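PDB 5IWZ: synaptonemal complex protein 2 from Mus musculus, which forms a major part of the axial and lateral elements of synaptonemal complexes in meiotic prophase and is required for SYCP3 insertion, normal chromosome synapsis and fertility. Local coordinates for residues C16-L21 and L50-D55; D55-E60 and S71-I76. All coordinates share one frame; numbering follows the deposited sequence.

Interaction 1 (C16-L21 and L50-D55); sequences CIDDAL and LRKLDD
Asp18 and Lys52 supply a polar link between helices 13-23 and 49-63, a salt bridge in which Lys52 NZ donates to Asp18 OD1 over 2.9 Å. The ammonium approaches the syn lone pair, on the side of the other carboxylate oxygen. Lys52 reaches that far because its chain is extended from CG onward, with CG itself anti to the carbonyl carbon (chi1 -66°). The same ammonium also forms a salt bridge with Glu14, one turn earlier on helix 13-23, which is its stronger polar partner. Two carboxylates of one helix thus share a single lysine of helix 49-63, and their negative charge would be expected to stabilise its protonated form. The backbone carbonyls of Ala20 and Leu21 are met by NH2 and NH1 of Arg59, further along the same helix.

Beneath the charges the stem of the lysine serves as an apolar surface. Lys52 CB is touched by Leu21 CD1 at 3.9 Å and by Ile17 CG2 at 4.0 Å, so one methylene touches two branched side chains. Deeper in, Ile17 CD1 meets Leu53 CD1 at 3.9 Å, the two side chains crossing at about a right angle. Leu21 CD2 rests against Asp55 CB at 4.1 Å, and the carboxylate beyond that carbon is engaged within its own helix: Asp55 OD2 takes a weak, bent bond from Arg51 NE at 3.2 Å. Asp54 is satisfied by Lys102 and Trp106, tying helix 49-63 to helix 99-108 as well.

The segment axes approach to 10.2 Å and are inclined at 36°. Side-by-side helices packed through aliphatic side chains are characteristic of alpha-solenoids, consistent with the armadillo-repeat-like domain of SYCP2 in which both lie.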
loop_
_atom_site.group_PDB
_atom_site.type_symbol
_atom_site.label_atom_id
_atom_site.label_comp_id
_atom_site.label_asym_id
_atom_site.label_seq_id
_atom_site.Cartn_x
_atom_site.Cartn_y
_atom_site.Cartn_z
ATOM N N CYS A 16 3.498 1.500 31.581
ATOM C CA CYS A 16 2.269 1.536 30.792
ATOM C C CYS A 16 2.022 0.197 30.114
ATOM O O CYS A 16 0.878 -0.276 30.057
ATOM C CB CYS A 16 2.328 2.655 29.743
ATOM S SG CYS A 16 2.492 4.300 30.444
ATOM N N ILE A 17 3.080 -0.427 29.588
ATOM C CA ILE A 17 2.929 -1.729 28.942
ATOM C C ILE A 17 2.512 -2.781 29.967
ATOM O O ILE A 17 1.655 -3.637 29.689
ATOM C CB ILE A 17 4.232 -2.115 28.207
ATOM C CG1 ILE A 17 4.514 -1.162 27.025
ATOM C CG2 ILE A 17 4.214 -3.597 27.772
ATOM C CD1 ILE A 17 3.448 -1.165 25.928
ATOM N N ASP A 18 3.095 -2.719 31.172
ATOM C CA ASP A 18 2.667 -3.575 32.281
ATOM C C ASP A 18 1.186 -3.391 32.597
ATOM O O ASP A 18 0.460 -4.374 32.802
ATOM C CB ASP A 18 3.486 -3.279 33.543
ATOM C CG ASP A 18 4.941 -3.740 33.450
ATOM O OD1 ASP A 18 5.249 -4.684 32.681
ATOM O OD2 ASP A 18 5.775 -3.149 34.181
ATOM N N ASP A 19 0.723 -2.136 32.684
ATOM C CA ASP A 19 -0.695 -1.893 32.989
ATOM C C ASP A 19 -1.601 -2.488 31.914
ATOM O O ASP A 19 -2.664 -3.040 32.223
ATOM C CB ASP A 19 -0.976 -0.386 33.126
ATOM C CG ASP A 19 -0.479 0.214 34.452
ATOM O OD1 ASP A 19 -0.303 -0.534 35.438
ATOM O OD2 ASP A 19 -0.288 1.454 34.506
ATOM N N ALA A 20 -1.210 -2.356 30.640
ATOM C CA ALA A 20 -1.968 -2.979 29.558
ATOM C C ALA A 20 -1.980 -4.498 29.691
ATOM O O ALA A 20 -3.031 -5.142 29.540
ATOM C CB ALA A 20 -1.374 -2.567 28.203
ATOM N N LEU A 21 -0.800 -5.091 29.928
ATOM C CA LEU A 21 -0.696 -6.543 30.076
ATOM C C LEU A 21 -1.475 -7.043 31.289
ATOM O O LEU A 21 -2.309 -7.951 31.182
ATOM C CB LEU A 21 0.779 -6.955 30.200
ATOM C CG LEU A 21 1.533 -7.536 29.010
ATOM C CD1 LEU A 21 2.900 -8.019 29.479
ATOM C CD2 LEU A 21 0.760 -8.683 28.332
ATOM N N LEU A 50 11.003 -6.453 25.399
ATOM C CA LEU A 50 10.579 -7.070 24.144
ATOM C C LEU A 50 9.616 -8.233 24.381
ATOM O O LEU A 50 8.616 -8.381 23.663
ATOM C CB LEU A 50 11.799 -7.539 23.347
ATOM C CG LEU A 50 11.506 -8.285 22.040
ATOM C CD1 LEU A 50 10.665 -7.435 21.059
ATOM C CD2 LEU A 50 12.804 -8.774 21.345
ATOM N N ARG A 51 9.910 -9.077 25.372
ATOM C CA ARG A 51 9.018 -10.180 25.721
ATOM C C ARG A 51 7.624 -9.681 26.079
ATOM O O ARG A 51 6.623 -10.293 25.690
ATOM C CB ARG A 51 9.590 -10.982 26.895
ATOM C CG ARG A 51 8.600 -11.968 27.497
ATOM C CD ARG A 51 8.471 -11.802 29.006
ATOM N NE ARG A 51 7.298 -12.506 29.529
ATOM C CZ ARG A 51 7.339 -13.666 30.185
ATOM N NH1 ARG A 51 8.499 -14.269 30.418
ATOM N NH2 ARG A 51 6.213 -14.225 30.616
ATOM N N LYS A 52 7.541 -8.591 26.850
ATOM C CA LYS A 52 6.238 -8.038 27.221
ATOM C C LYS A 52 5.505 -7.487 26.001
ATOM O O LYS A 52 4.296 -7.696 25.857
ATOM C CB LYS A 52 6.404 -6.942 28.274
ATOM C CG LYS A 52 6.925 -7.401 29.639
ATOM C CD LYS A 52 7.263 -6.175 30.469
ATOM C CE LYS A 52 7.783 -6.547 31.836
ATOM N NZ LYS A 52 8.055 -5.315 32.635
ATOM N N LEU A 53 6.219 -6.773 25.122
ATOM C CA LEU A 53 5.639 -6.338 23.849
ATOM C C LEU A 53 5.078 -7.517 23.069
ATOM O O LEU A 53 3.942 -7.475 22.579
ATOM C CB LEU A 53 6.696 -5.628 23.007
ATOM C CG LEU A 53 6.753 -4.112 22.881
ATOM C CD1 LEU A 53 6.044 -3.410 24.032
ATOM C CD2 LEU A 53 8.197 -3.656 22.759
ATOM N N ASP A 54 5.870 -8.586 22.948
ATOM C CA ASP A 54 5.439 -9.759 22.196
ATOM C C ASP A 54 4.188 -10.367 22.813
ATOM O O ASP A 54 3.226 -10.694 22.105
ATOM C CB ASP A 54 6.572 -10.782 22.142
ATOM C CG ASP A 54 6.221 -12.007 21.320
ATOM O OD1 ASP A 54 6.467 -13.127 21.801
ATOM O OD2 ASP A 54 5.721 -11.862 20.186
ATOM N N ASP A 55 4.189 -10.517 24.143
ATOM C CA ASP A 55 3.033 -11.070 24.841
ATOM C C ASP A 55 1.788 -10.226 24.595
ATOM O O ASP A 55 0.716 -10.751 24.284
ATOM C CB ASP A 55 3.324 -11.160 26.346
ATOM C CG ASP A 55 4.321 -12.271 26.700
ATOM O OD1 ASP A 55 4.888 -12.909 25.781
ATOM O OD2 ASP A 55 4.552 -12.493 27.915
#

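Interaction 2 (D55-E60 and S71-I76); sequences DLICRE and SILISI
Ile72 fits against two consecutive residues of the facing helix, one branch to each. Its CD1 methyl presses on Leu56, 3.6 Å from CG and 3.7 Å from CD2, while its CG2 lies 3.8 Å from Ile57 CG1. The split follows from the first torsion (chi1 -61°), which sets CG1 anti to the carbonyl carbon and CG2 anti to the backbone N. The Ile57 and Ile72 side chains lie alongside one another, pointing opposite ways, and CD1 of Ile57 continues to Leu73 CD2 at 4.2 Å and, at the same distance, to Ile76 CD1. An alanine in place of Ile72 would remove both branches and would probably open a gap beside Leu56 and Ile57, which would lose their main apolar partner in 71-76.

Around this first shell, Glu60 adds its CG methylene near Ile72 CD1, and its carboxylate turns to charged partners. Arg59 grips OE1 side-on with two nitrogens, NE at 2.8 Å and NH2 at 3.1 Å, with OE1 nearly in the guanidinium plane; NE comes nearly along the C-O axis, NH2 from above the carboxylate plane. Lys63 forms a salt bridge with the same oxygen, and Thr68, on helix 66-79, bonds to OE2. Leu56 CD1 sits over one face of the guanidinium, toward its rim, so the apolar layer and the ion pair meet there. On the other helix Ser75 OG bonds to Ser71 O at 2.7 Å; this carbonyl also accepts from Ser75 N, the two donors arriving from opposite faces of its plane.

Between the two segments, roughly antiparallel at 155°, the hold is aliphatic packing; the buried carboxylate of Glu60 is met by Arg59, Lys63 and Thr68, the last adding a polar tie between the helices.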
loop_
_atom_site.group_PDB
_atom_site.type_symbol
_atom_site.label_atom_id
_atom_site.label_comp_id
_atom_site.label_asym_id
_atom_site.label_seq_id
_atom_site.Cartn_x
_atom_site.Cartn_y
_atom_site.Cartn_z
ATOM N N ASP A 55 4.189 -10.517 24.143
ATOM C CA ASP A 55 3.033 -11.070 24.841
ATOM C C ASP A 55 1.788 -10.226 24.595
ATOM O O ASP A 55 0.716 -10.751 24.284
ATOM C CB ASP A 55 3.324 -11.160 26.346
ATOM C CG ASP A 55 4.321 -12.271 26.700
ATOM O OD1 ASP A 55 4.888 -12.909 25.781
ATOM O OD2 ASP A 55 4.552 -12.493 27.915
ATOM N N LEU A 56 1.909 -8.912 24.749
ATOM C CA LEU A 56 0.741 -8.044 24.628
ATOM C C LEU A 56 0.210 -8.015 23.192
ATOM O O LEU A 56 -0.999 -8.150 22.966
ATOM C CB LEU A 56 1.114 -6.650 25.136
ATOM C CG LEU A 56 0.032 -5.571 25.098
ATOM C CD1 LEU A 56 -0.977 -6.053 26.119
ATOM C CD2 LEU A 56 0.626 -4.206 25.517
ATOM N N ILE A 57 1.097 -7.901 22.194
ATOM C CA ILE A 57 0.625 -7.811 20.808
ATOM C C ILE A 57 -0.045 -9.111 20.360
ATOM O O ILE A 57 -1.114 -9.085 19.733
ATOM C CB ILE A 57 1.785 -7.414 19.885
ATOM C CG1 ILE A 57 2.111 -5.926 20.064
ATOM C CG2 ILE A 57 1.450 -7.736 18.444
ATOM C CD1 ILE A 57 3.447 -5.536 19.447
ATOM N N CYS A 58 0.549 -10.266 20.697
ATOM C CA CYS A 58 -0.056 -11.546 20.332
ATOM C C CYS A 58 -1.417 -11.730 21.001
ATOM O O CYS A 58 -2.360 -12.244 20.385
ATOM C CB CYS A 58 0.889 -12.696 20.706
ATOM S SG CYS A 58 2.390 -12.792 19.679
ATOM N N ARG A 59 -1.539 -11.328 22.263
ATOM C CA ARG A 59 -2.837 -11.432 22.930
ATOM C C ARG A 59 -3.892 -10.577 22.243
ATOM O O ARG A 59 -4.999 -11.047 21.960
ATOM C CB ARG A 59 -2.725 -11.017 24.386
ATOM C CG ARG A 59 -4.063 -11.023 25.087
ATOM C CD ARG A 59 -3.922 -10.449 26.476
ATOM N NE ARG A 59 -4.197 -9.015 26.542
ATOM C CZ ARG A 59 -3.833 -8.258 27.575
ATOM N NH1 ARG A 59 -3.178 -8.815 28.585
ATOM N NH2 ARG A 59 -4.111 -6.955 27.601
ATOM N N GLU A 60 -3.580 -9.302 22.000
ATOM C CA GLU A 60 -4.554 -8.416 21.359
ATOM C C GLU A 60 -4.893 -8.877 19.942
ATOM O O GLU A 60 -6.047 -8.779 19.520
ATOM C CB GLU A 60 -4.032 -6.976 21.363
ATOM C CG GLU A 60 -3.886 -6.398 22.784
ATOM C CD GLU A 60 -5.197 -6.502 23.599
ATOM O OE1 GLU A 60 -5.205 -7.155 24.667
ATOM O OE2 GLU A 60 -6.231 -5.970 23.139
ATOM N N SER A 71 -2.293 0.972 18.477
ATOM C CA SER A 71 -1.788 1.898 19.490
ATOM C C SER A 71 -0.464 1.406 20.073
ATOM O O SER A 71 0.439 2.207 20.348
ATOM C CB SER A 71 -2.840 2.125 20.590
ATOM O OG SER A 71 -2.970 1.007 21.463
ATOM N N ILE A 72 -0.305 0.089 20.236
ATOM C CA ILE A 72 0.963 -0.433 20.740
ATOM C C ILE A 72 2.073 -0.211 19.715
ATOM O O ILE A 72 3.167 0.254 20.055
ATOM C CB ILE A 72 0.838 -1.925 21.108
ATOM C CG1 ILE A 72 -0.203 -2.137 22.216
ATOM C CG2 ILE A 72 2.177 -2.436 21.564
ATOM C CD1 ILE A 72 -0.846 -3.541 22.214
ATOM N N LEU A 73 1.813 -0.560 18.448
ATOM C CA LEU A 73 2.849 -0.443 17.420
ATOM C C LEU A 73 3.310 0.998 17.269
ATOM O O LEU A 73 4.501 1.259 17.063
ATOM C CB LEU A 73 2.328 -0.971 16.080
ATOM C CG LEU A 73 2.038 -2.462 16.037
ATOM C CD1 LEU A 73 1.179 -2.776 14.828
ATOM C CD2 LEU A 73 3.346 -3.243 15.979
ATOM N N ILE A 74 2.377 1.945 17.378
ATOM C CA ILE A 74 2.717 3.358 17.258
ATOM C C ILE A 74 3.565 3.816 18.438
ATOM O O ILE A 74 4.512 4.595 18.271
ATOM C CB ILE A 74 1.427 4.182 17.107
ATOM C CG1 ILE A 74 0.848 3.997 15.692
ATOM C CG2 ILE A 74 1.658 5.662 17.412
ATOM C CD1 ILE A 74 -0.618 4.466 15.551
ATOM N N SER A 75 3.265 3.316 19.643
ATOM C CA SER A 75 4.038 3.692 20.828
ATOM C C SER A 75 5.490 3.250 20.713
ATOM O O SER A 75 6.403 3.998 21.082
ATOM C CB SER A 75 3.407 3.088 22.088
ATOM O OG SER A 75 2.028 3.435 22.173
ATOM N N ILE A 76 5.723 2.025 20.236
ATOM C CA ILE A 76 7.092 1.531 20.081
ATOM C C ILE A 76 7.853 2.386 19.073
ATOM O O ILE A 76 8.969 2.847 19.336
ATOM C CB ILE A 76 7.079 0.053 19.656
ATOM C CG1 ILE A 76 6.289 -0.785 20.659
ATOM C CG2 ILE A 76 8.500 -0.469 19.503
ATOM C CD1 ILE A 76 5.796 -2.102 20.071
#

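Overall arrangement
Helix 49-63 is the element common to both interactions: it faces helix 13-23 with 50-55 and helix 66-79 with 55-60, Asp55 belonging to both segments. The contacts come in series along the chain, their centres only about 7 Å apart. They also touch directly, with some crossover: Arg59 and Leu56 of interaction 2 reach back to 16-21, the first by probable hydrogen bonds and the second by packing on Ala20, and Leu53 of interaction 1 packs on Ile76. All four segments belong to the armadillo-repeat-like domain. Helix 49-63 thus packs against two others, the kind of side-by-side packing from which helical-repeat domains are built.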